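PDB 3NE8: N-acetylmuramoyl-l-alanine amidase from Bartonella henselae, which probably hydrolyses, as a zinc-dependent amidase, the bond between N-acetylmuramic acid and L-alanine in peptidoglycan, remodelling the cell wall during division. Local coordinates for residues A[89-97]-A[188-199]. Sequence-based numbering, arbitrary orientation.
Sequences HSLRGATVY and LIEIGYLSNKED
Thr95 and Glu190 form an antiparallel hydrogen-bonded pair, with Thr95 N to Glu190 O at 3.1 Å and Glu190 N to Thr95 O somewhat shorter. Tyr97 and Leu188 make a second such pair, both of its N-H...O angles being 171°, and Val96 and Ile189 lie between them as the non-hydrogen-bonded pair. The strand axes run 4.7 Å apart at 165°.

On the face carrying Thr95, Tyr97 and Glu190, three hydroxyls form a chain. Tyr193 OH lies 2.7 Å from Thr95 OG1 and 2.9 Å from Tyr97 OH, and both partners sit near the plane of the Tyr193 ring, at its edge. The two tyrosines reach this point from opposite directions. Leu188 CD2 and Glu190 CG also line the Tyr97 ring; Glu190, close to the zinc ion, accepts at OE1 from Asp84 N, which belongs to a zinc ligand.

This strand pair belongs to the mixed six-stranded sheet of the zinc amidase domain, where 94-99 and its edge neighbour 170-174 run antiparallel to the other four strands. Helix 135-161 packs against Val96, whereas helix 106-116 meets Tyr97 and Glu190.

Beyond the strands, Asp199 ties the loop 89-93 to the start of helix 197-203. Its OD2 accepts Gly93 N through the syn lone pair (2.9 Å) and Tyr193 N through the anti one. OD1 forms a salt bridge with Arg92 NE at 3.0 Å, lying in the guanidinium plane although the carboxylate is turned 74° from it. Glu198 CB sits 3.4 Å above the guanidinium centre.

Asn196, the N-cap residue, works in two directions: OD1 accepts Asp199 N, while ND2 donates to His89 O (3.0 Å), in plane with both amide and carbonyl. Nearby, a water donates to Leu91 O and accepts from Ser195 OG, which is itself hydrogen-bonded to Ile86 N.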
ATOM      1  N   HIS A  89     -32.678  -1.628   4.287  1.00 22.69           N
ATOM      2  CA  HIS A  89     -32.615  -2.959   4.892  0.58 21.52           C
ATOM      3  C   HIS A  89     -32.130  -4.043   3.926  1.00 23.42           C
ATOM      4  O   HIS A  89     -31.752  -5.136   4.344  1.00 24.55           O
ATOM      5  CB  HIS A  89     -33.984  -3.354   5.454  0.58 23.85           C
ATOM      6  CG  HIS A  89     -34.984  -3.730   4.404  0.58 27.54           C
ATOM      7  ND1 HIS A  89     -35.932  -2.851   3.928  0.58 32.42           N
ATOM      8  CD2 HIS A  89     -35.178  -4.891   3.732  0.58 27.00           C
ATOM      9  CE1 HIS A  89     -36.666  -3.452   3.009  0.58 30.26           C
ATOM     10  NE2 HIS A  89     -36.228  -4.690   2.871  0.58 28.37           N
ATOM     11  N   SER A  90     -32.156  -3.744   2.629  1.00 22.93           N
ATOM     12  CA  SER A  90     -31.749  -4.718   1.618  1.00 26.17           C
ATOM     13  C   SER A  90     -30.229  -4.764   1.459  1.00 25.09           C
ATOM     14  O   SER A  90     -29.684  -5.686   0.846  1.00 28.41           O
ATOM     15  CB  SER A  90     -32.403  -4.395   0.271  1.00 30.40           C
ATOM     16  OG  SER A  90     -32.052  -3.090  -0.155  1.00 35.72           O
ATOM     17  N   LEU A  91     -29.560  -3.753   2.002  1.00 21.04           N
ATOM     18  CA  LEU A  91     -28.106  -3.660   1.958  1.00 21.38           C
ATOM     19  C   LEU A  91     -27.471  -4.641   2.937  1.00 17.79           C
ATOM     20  O   LEU A  91     -27.866  -4.734   4.105  1.00 18.54           O
ATOM     21  CB  LEU A  91     -27.655  -2.234   2.278  1.00 29.89           C
ATOM     22  CG  LEU A  91     -27.640  -1.217   1.133  1.00 41.95           C
ATOM     23  CD1 LEU A  91     -27.860   0.193   1.645  1.00 43.20           C
ATOM     24  CD2 LEU A  91     -26.329  -1.300   0.389  1.00 44.97           C
ATOM     25  N   ARG A  92     -26.482  -5.384   2.461  1.00 16.53           N
ATOM     26  CA  ARG A  92     -25.835  -6.370   3.309  1.00 15.60           C
ATOM     27  C   ARG A  92     -24.424  -6.633   2.824  1.00 14.18           C
ATOM     28  O   ARG A  92     -24.066  -6.303   1.682  1.00 16.35           O
ATOM     29  CB  ARG A  92     -26.630  -7.674   3.322  1.00 20.44           C
ATOM     30  CG  ARG A  92     -26.777  -8.316   1.958  1.00 21.10           C
ATOM     31  CD  ARG A  92     -27.458  -9.669   2.056  1.00 26.92           C
ATOM     32  NE  ARG A  92     -26.649 -10.619   2.812  1.00 28.20           N
ATOM     33  CZ  ARG A  92     -26.664 -11.934   2.620  1.00 34.31           C
ATOM     34  NH1 ARG A  92     -27.450 -12.464   1.691  1.00 33.08           N
ATOM     35  NH2 ARG A  92     -25.889 -12.718   3.356  1.00 38.72           N
ATOM     36  N   GLY A  93     -23.617  -7.220   3.698  1.00 14.33           N
ATOM     37  CA  GLY A  93     -22.267  -7.614   3.349  1.00 13.86           C
ATOM     38  C   GLY A  93     -21.202  -6.851   4.109  1.00 13.96           C
ATOM     39  O   GLY A  93     -21.412  -5.723   4.563  1.00 15.38           O
ATOM     40  N   ALA A  94     -20.042  -7.475   4.255  1.00 12.15           N
ATOM     41  CA  ALA A  94     -18.922  -6.835   4.932  1.00 12.35           C
ATOM     42  C   ALA A  94     -18.536  -5.540   4.220  1.00 11.69           C
ATOM     43  O   ALA A  94     -18.583  -5.457   2.989  1.00 12.94           O
ATOM     44  CB  ALA A  94     -17.737  -7.787   5.013  1.00 14.07           C
ATOM     45  N   THR A  95     -18.158  -4.535   5.007  1.00 10.76           N
ATOM     46  CA  THR A  95     -17.766  -3.229   4.493  1.00 11.16           C
ATOM     47  C   THR A  95     -16.602  -2.715   5.323  1.00 10.42           C
ATOM     48  O   THR A  95     -16.534  -2.967   6.532  1.00 10.95           O
ATOM     49  CB  THR A  95     -18.907  -2.188   4.646  1.00 11.70           C
ATOM     50  OG1 THR A  95     -20.164  -2.776   4.299  1.00 12.43           O
ATOM     51  CG2 THR A  95     -18.678  -0.974   3.763  1.00 12.78           C
ATOM     52  N   VAL A  96     -15.694  -1.978   4.687  1.00  9.74           N
ATOM     53  CA  VAL A  96     -14.619  -1.297   5.404  1.00 10.23           C
ATOM     54  C   VAL A  96     -14.708   0.196   5.138  1.00 10.76           C
ATOM     55  O   VAL A  96     -14.786   0.629   3.974  1.00 11.83           O
ATOM     56  CB  VAL A  96     -13.222  -1.807   5.012  1.00 11.64           C
ATOM     57  CG1 VAL A  96     -12.166  -1.177   5.915  1.00 12.10           C
ATOM     58  CG2 VAL A  96     -13.154  -3.319   5.087  1.00 13.57           C
ATOM     59  N   TYR A  97     -14.701   0.983   6.205  1.00  9.72           N
ATOM     60  CA  TYR A  97     -14.732   2.436   6.117  1.00  9.58           C
ATOM     61  C   TYR A  97     -13.425   3.045   6.593  1.00 10.01           C
ATOM     62  O   TYR A  97     -12.836   2.609   7.584  1.00  9.41           O
ATOM     63  CB  TYR A  97     -15.870   3.033   6.961  1.00 10.26           C
ATOM     64  CG  TYR A  97     -17.249   2.623   6.520  1.00 10.64           C
ATOM     65  CD1 TYR A  97     -18.000   3.441   5.685  1.00 11.48           C
ATOM     66  CD2 TYR A  97     -17.804   1.422   6.934  1.00 11.67           C
ATOM     67  CE1 TYR A  97     -19.274   3.065   5.275  1.00 12.55           C
ATOM     68  CE2 TYR A  97     -19.067   1.038   6.532  1.00 11.66           C
ATOM     69  CZ  TYR A  97     -19.802   1.861   5.699  1.00 11.17           C
ATOM     70  OH  TYR A  97     -21.066   1.488   5.270  1.00 13.33           O
ATOM     71  N   LEU A 188     -12.865   1.207  10.137  1.00  8.68           N
ATOM     72  CA  LEU A 188     -14.070   0.711  10.775  1.00  8.55           C
ATOM     73  C   LEU A 188     -14.622  -0.402   9.899  1.00  9.28           C
ATOM     74  O   LEU A 188     -14.884  -0.198   8.708  1.00  9.83           O
ATOM     75  CB  LEU A 188     -15.088   1.842  10.956  1.00  9.85           C
ATOM     76  CG  LEU A 188     -16.378   1.501  11.708  1.00  9.18           C
ATOM     77  CD1 LEU A 188     -16.913   2.736  12.417  1.00 12.43           C
ATOM     78  CD2 LEU A 188     -17.432   0.890  10.805  1.00 11.37           C
ATOM     79  N   ILE A 189     -14.765  -1.593  10.464  1.00  9.35           N
ATOM     80  CA  ILE A 189     -15.263  -2.730   9.702  1.00  8.96           C
ATOM     81  C   ILE A 189     -16.662  -3.076  10.151  1.00  8.91           C
ATOM     82  O   ILE A 189     -16.898  -3.316  11.338  1.00  9.86           O
ATOM     83  CB  ILE A 189     -14.368  -3.964   9.857  1.00  9.16           C
ATOM     84  CG1 ILE A 189     -12.958  -3.644   9.360  1.00 10.74           C
ATOM     85  CG2 ILE A 189     -14.955  -5.153   9.096  1.00 11.58           C
ATOM     86  CD1 ILE A 189     -11.985  -4.805   9.452  1.00 12.39           C
ATOM     87  N   GLU A 190     -17.606  -3.045   9.215  1.00 10.22           N
ATOM     88  CA  GLU A 190     -18.930  -3.596   9.462  1.00 10.65           C
ATOM     89  C   GLU A 190     -18.842  -5.064   9.112  1.00 11.69           C
ATOM     90  O   GLU A 190     -18.617  -5.421   7.953  1.00 12.20           O
ATOM     91  CB  GLU A 190     -19.993  -2.921   8.593  1.00 12.65           C
ATOM     92  CG  GLU A 190     -20.213  -1.454   8.902  1.00 12.96           C
ATOM     93  CD  GLU A 190     -20.988  -1.196  10.180  1.00 12.93           C
ATOM     94  OE1 GLU A 190     -21.537  -2.145  10.782  1.00 11.99           O
ATOM     95  OE2 GLU A 190     -21.052  -0.007  10.580  1.00 13.95           O
ATOM     96  N   ILE A 191     -18.964  -5.931  10.106  1.00 10.98           N
ATOM     97  CA  ILE A 191     -18.860  -7.328   9.755  0.58 12.94           C
ATOM     98  C   ILE A 191     -20.123  -7.769   9.023  1.00 11.23           C
ATOM     99  O   ILE A 191     -20.046  -8.691   8.207  1.00 12.79           O
ATOM    100  CB  ILE A 191     -18.523  -8.212  10.934  0.58 12.08           C
ATOM    101  CG1 ILE A 191     -19.584  -8.035  12.007  0.58  9.65           C
ATOM    102  CG2 ILE A 191     -17.137  -7.864  11.455  0.58 16.75           C
ATOM    103  CD1 ILE A 191     -19.488  -9.035  13.135  0.58 15.37           C
ATOM    104  N   GLY A 192     -21.232  -7.065   9.257  1.00 11.18           N
ATOM    105  CA  GLY A 192     -22.480  -7.222   8.523  1.00 11.80           C
ATOM    106  C   GLY A 192     -23.457  -6.205   9.084  1.00 11.94           C
ATOM    107  O   GLY A 192     -23.123  -5.503  10.035  1.00 14.68           O
ATOM    108  N   TYR A 193     -24.661  -6.127   8.522  1.00 11.72           N
ATOM    109  CA  TYR A 193     -25.641  -5.158   8.999  1.00 12.11           C
ATOM    110  C   TYR A 193     -26.802  -5.848   9.691  1.00 12.60           C
ATOM    111  O   TYR A 193     -27.510  -6.647   9.088  1.00 12.82           O
ATOM    112  CB  TYR A 193     -26.136  -4.275   7.846  1.00 13.03           C
ATOM    113  CG  TYR A 193     -25.009  -3.453   7.266  1.00 13.86           C
ATOM    114  CD1 TYR A 193     -24.652  -2.234   7.828  1.00 14.10           C
ATOM    115  CD2 TYR A 193     -24.263  -3.925   6.193  1.00 12.61           C
ATOM    116  CE1 TYR A 193     -23.590  -1.487   7.321  1.00 13.68           C
ATOM    117  CE2 TYR A 193     -23.200  -3.183   5.675  1.00 13.91           C
ATOM    118  CZ  TYR A 193     -22.872  -1.967   6.242  1.00 12.25           C
ATOM    119  OH  TYR A 193     -21.826  -1.221   5.742  1.00 13.21           O
ATOM    120  N   LEU A 194     -27.011  -5.532  10.962  1.00 11.55           N
ATOM    121  CA  LEU A 194     -28.110  -6.140  11.699  1.00 13.20           C
ATOM    122  C   LEU A 194     -29.491  -5.717  11.188  1.00 14.18           C
ATOM    123  O   LEU A 194     -30.503  -6.294  11.585  1.00 15.12           O
ATOM    124  CB  LEU A 194     -27.967  -5.874  13.198  1.00 13.88           C
ATOM    125  CG  LEU A 194     -27.000  -6.836  13.892  1.00 13.04           C
ATOM    126  CD1 LEU A 194     -26.721  -6.421  15.325  1.00 13.47           C
ATOM    127  CD2 LEU A 194     -27.547  -8.258  13.862  1.00 16.21           C
ATOM    128  N   SER A 195     -29.535  -4.724  10.300  1.00 15.57           N
ATOM    129  CA  SER A 195     -30.777  -4.321   9.644  1.00 15.27           C
ATOM    130  C   SER A 195     -31.192  -5.303   8.554  1.00 16.07           C
ATOM    131  O   SER A 195     -32.319  -5.247   8.065  1.00 18.35           O
ATOM    132  CB  SER A 195     -30.652  -2.908   9.066  1.00 15.72           C
ATOM    133  OG  SER A 195     -29.369  -2.695   8.496  1.00 15.68           O
ATOM    134  N   ASN A 196     -30.281  -6.188   8.163  1.00 14.81           N
ATOM    135  CA  ASN A 196     -30.562  -7.184   7.134  1.00 14.76           C
ATOM    136  C   ASN A 196     -30.662  -8.578   7.739  1.00 14.08           C
ATOM    137  O   ASN A 196     -29.783  -9.003   8.489  1.00 14.88           O
ATOM    138  CB  ASN A 196     -29.467  -7.159   6.068  1.00 16.54           C
ATOM    139  CG  ASN A 196     -29.692  -8.190   4.995  1.00 16.36           C
ATOM    140  OD1 ASN A 196     -29.263  -9.337   5.118  1.00 17.47           O
ATOM    141  ND2 ASN A 196     -30.399  -7.795   3.937  1.00 16.50           N
ATOM    142  N   LYS A 197     -31.739  -9.288   7.412  1.00 16.64           N
ATOM    143  CA  LYS A 197     -32.043 -10.563   8.055  1.00 18.35           C
ATOM    144  C   LYS A 197     -31.035 -11.650   7.736  1.00 16.88           C
ATOM    145  O   LYS A 197     -30.757 -12.505   8.578  1.00 17.36           O
ATOM    146  CB  LYS A 197     -33.436 -11.038   7.649  1.00 20.76           C
ATOM    147  CG  LYS A 197     -34.525 -10.080   8.046  1.00 22.59           C
ATOM    148  CD  LYS A 197     -34.836 -10.211   9.521  1.00 22.61           C
ATOM    149  CE  LYS A 197     -35.792  -9.130   9.979  1.00 27.55           C
ATOM    150  NZ  LYS A 197     -35.099  -7.812  10.044  1.00 27.23           N
ATOM    151  N   GLU A 198     -30.505 -11.634   6.517  1.00 16.55           N
ATOM    152  CA  GLU A 198     -29.510 -12.615   6.121  1.00 16.88           C
ATOM    153  C   GLU A 198     -28.184 -12.361   6.833  1.00 15.53           C
ATOM    154  O   GLU A 198     -27.536 -13.296   7.311  1.00 16.82           O
ATOM    155  CB  GLU A 198     -29.329 -12.629   4.602  1.00 18.07           C
ATOM    156  CG  GLU A 198     -30.551 -13.132   3.851  1.00 28.20           C
ATOM    157  CD  GLU A 198     -30.943 -14.536   4.264  1.00 38.32           C
ATOM    158  OE1 GLU A 198     -30.042 -15.374   4.490  1.00 39.18           O
ATOM    159  OE2 GLU A 198     -32.159 -14.803   4.357  1.00 41.70           O
ATOM    160  N   ASP A 199     -27.769 -11.098   6.912  1.00 15.92           N
ATOM    161  CA  ASP A 199     -26.567 -10.779   7.677  1.00 13.84           C
ATOM    162  C   ASP A 199     -26.725 -11.180   9.143  1.00 12.96           C
ATOM    163  O   ASP A 199     -25.775 -11.663   9.756  1.00 14.32           O
ATOM    164  CB  ASP A 199     -26.198  -9.294   7.568  1.00 13.97           C
ATOM    165  CG  ASP A 199     -25.393  -8.978   6.318  1.00 13.96           C
ATOM    166  OD1 ASP A 199     -25.297  -9.845   5.416  1.00 18.11           O
ATOM    167  OD2 ASP A 199     -24.861  -7.856   6.227  1.00 13.89           O
TER
HETATM  168  O   HOH W   1     -29.304  -3.217   5.909  1.00 18.79           O
HETATM  169  O   HOH W   2     -23.508 -10.948   3.637  1.00 17.40           O